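Local coordinates for putative nucleic acid-binding lipoprotein (Klebsiella pneumoniae subsp. pneumoniae MGH 78578, PDB 3F1Z) that is a putative lipoprotein of unknown function whose OB-fold suggests that it may bind nucleic acids, at residues L88-G93 with A109-Q114. Sequence-based numbering, arbitrary orientation.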
loop_
_atom_site.group_PDB
_atom_site.type_symbol
_atom_site.label_atom_id
_atom_site.label_comp_id
_atom_site.label_asym_id
_atom_site.label_seq_id
_atom_site.Cartn_x
_atom_site.Cartn_y
_atom_site.Cartn_z
ATOM N N LEU A 88 0.440 4.834 5.187
ATOM C CA LEU A 88 0.681 4.370 3.838
ATOM C C LEU A 88 -0.705 4.097 3.238
ATOM O O LEU A 88 -1.569 3.530 3.933
ATOM C CB LEU A 88 1.509 3.108 3.904
ATOM C CG LEU A 88 1.818 2.382 2.601
ATOM C CD1 LEU A 88 2.661 3.241 1.680
ATOM C CD2 LEU A 88 2.492 1.056 2.938
ATOM N N THR A 89 -0.934 4.493 1.987
ATOM C CA THR A 89 -2.213 4.240 1.353
ATOM C C THR A 89 -1.995 3.331 0.157
ATOM O O THR A 89 -0.908 3.321 -0.428
ATOM C CB THR A 89 -2.864 5.514 0.824
ATOM O OG1 THR A 89 -1.904 6.151 -0.068
ATOM C CG2 THR A 89 -3.259 6.477 1.973
ATOM N N PHE A 90 -3.047 2.587 -0.182
ATOM C CA PHE A 90 -3.078 1.679 -1.282
ATOM C C PHE A 90 -4.304 1.995 -2.116
ATOM O O PHE A 90 -5.365 2.254 -1.590
ATOM C CB PHE A 90 -3.260 0.257 -0.772
ATOM C CG PHE A 90 -2.154 -0.234 0.095
ATOM C CD1 PHE A 90 -2.074 0.144 1.409
ATOM C CD2 PHE A 90 -1.264 -1.163 -0.385
ATOM C CE1 PHE A 90 -1.083 -0.307 2.207
ATOM C CE2 PHE A 90 -0.280 -1.638 0.414
ATOM C CZ PHE A 90 -0.181 -1.193 1.708
ATOM N N ASN A 91 -4.191 1.879 -3.418
ATOM C CA ASN A 91 -5.290 2.226 -4.310
ATOM C C ASN A 91 -5.728 0.968 -5.012
ATOM O O ASN A 91 -5.000 0.450 -5.866
ATOM C CB ASN A 91 -4.806 3.252 -5.318
ATOM C CG ASN A 91 -5.890 3.734 -6.239
ATOM O OD1 ASN A 91 -6.789 3.018 -6.559
ATOM N ND2 ASN A 91 -5.802 4.987 -6.658
ATOM N N PHE A 92 -6.928 0.496 -4.655
ATOM C CA PHE A 92 -7.498 -0.725 -5.239
ATOM C C PHE A 92 -8.536 -0.407 -6.280
ATOM O O PHE A 92 -9.527 0.257 -5.974
ATOM C CB PHE A 92 -8.214 -1.564 -4.178
ATOM C CG PHE A 92 -7.313 -2.309 -3.194
ATOM C CD1 PHE A 92 -6.852 -1.698 -2.047
ATOM C CD2 PHE A 92 -7.050 -3.644 -3.355
ATOM C CE1 PHE A 92 -6.097 -2.401 -1.098
ATOM C CE2 PHE A 92 -6.294 -4.352 -2.400
ATOM C CZ PHE A 92 -5.834 -3.724 -1.277
ATOM N N GLY A 93 -8.328 -0.893 -7.506
ATOM C CA GLY A 93 -9.312 -0.737 -8.591
ATOM C C GLY A 93 -10.574 -1.539 -8.275
ATOM O O GLY A 93 -10.587 -2.416 -7.383
ATOM N N ALA A 109 -3.055 -6.165 8.661
ATOM C CA ALA A 109 -3.107 -6.816 7.352
ATOM C C ALA A 109 -1.745 -6.697 6.694
ATOM O O ALA A 109 -0.931 -5.887 7.115
ATOM C CB ALA A 109 -4.155 -6.197 6.458
ATOM N N THR A 110 -1.538 -7.494 5.651
ATOM C CA THR A 110 -0.342 -7.484 4.856
ATOM C C THR A 110 -0.809 -7.388 3.443
ATOM O O THR A 110 -1.616 -8.198 2.990
ATOM C CB THR A 110 0.478 -8.764 5.029
ATOM O OG1 THR A 110 0.755 -8.941 6.413
ATOM C CG2 THR A 110 1.831 -8.681 4.260
ATOM N N ILE A 111 -0.269 -6.404 2.734
ATOM C CA ILE A 111 -0.657 -6.116 1.371
ATOM C C ILE A 111 0.570 -5.902 0.491
ATOM O O ILE A 111 1.531 -5.236 0.885
ATOM C CB ILE A 111 -1.519 -4.844 1.357
ATOM C CG1 ILE A 111 -2.690 -4.999 2.343
ATOM C CG2 ILE A 111 -2.019 -4.507 -0.070
ATOM C CD1 ILE A 111 -3.656 -3.827 2.398
ATOM N N VAL A 112 0.557 -6.526 -0.680
ATOM C CA VAL A 112 1.593 -6.366 -1.683
ATOM C C VAL A 112 1.097 -5.279 -2.616
ATOM O O VAL A 112 -0.068 -5.288 -2.990
ATOM C CB VAL A 112 1.803 -7.622 -2.503
ATOM C CG1 VAL A 112 2.910 -7.384 -3.635
ATOM C CG2 VAL A 112 2.258 -8.653 -1.628
ATOM N N GLY A 113 1.968 -4.357 -3.002
ATOM C CA GLY A 113 1.578 -3.290 -3.894
ATOM C C GLY A 113 2.770 -2.849 -4.682
ATOM O O GLY A 113 3.912 -3.183 -4.299
ATOM N N GLN A 114 2.517 -2.068 -5.745
ATOM C CA GLN A 114 3.563 -1.605 -6.655
ATOM C C GLN A 114 3.807 -0.120 -6.546
ATOM O O GLN A 114 2.865 0.661 -6.456
ATOM C CB GLN A 114 3.200 -1.954 -8.078
ATOM C CG GLN A 114 4.338 -1.724 -9.054
ATOM C CD GLN A 114 4.004 -2.138 -10.475
ATOM O OE1 GLN A 114 2.861 -1.986 -10.923
ATOM N NE2 GLN A 114 4.995 -2.637 -11.194
#
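Ile111 meets two phenylalanines of the facing strand, Phe90 and Phe92, and the three side chains illustrate how non-neighbouring strands of a small barrel pack across its interior through apolar groups, with no polar bond between these two segments. The tight part lies at Phe90. Its ring lies under the delta methyl of Ile111: CD1 stands 4.2 Å from the centroid of the Phe90 ring and only 4° off the ring normal, a CH-pi contact over the middle of one face. The gamma methyl sits on the same side of the ring plane, just beyond the CD2-CE2 bond, with Ile111 CG2 3.4 Å from Phe90 CE2, and the branch point follows, Ile111 CB lying 3.6 Å from Phe90 CE2. Both branches can engage the ring because CG2 is anti to the backbone N of Ile111 while CG1 is anti to its carbonyl carbon (chi1 -54°), and the extended chi2 of -178° carries CD1 onward over the face.

Residues 88-93 and 109-114 belong to the curled sheet of an OB-fold, but they are not paired neighbours. Strand 88-93 runs between strands 71-78 and 125-127, strand 108-114 between 51-65 and 129-131, and the contact spans the barrel interior near the centre of the chain. The backbones come nearest where Gly113 CA lies 7.3 Å from Phe90 CA; being glycine, Gly113 sets no side chain against the CD2 edge of that ring. Leu126 packs against Phe90, and Met77 against Ile111.

Phe92 makes the looser half: its CZ touches Ile111 CG2 obliquely at 4.1 Å, and its ring also meets Val75. Thr89 and Asn91, which take no part in this contact, are partly exposed; Thr89 OG1 is hydrogen-bonded to Thr125 OG1, and Asn91 lies against Tyr72 and Gln127.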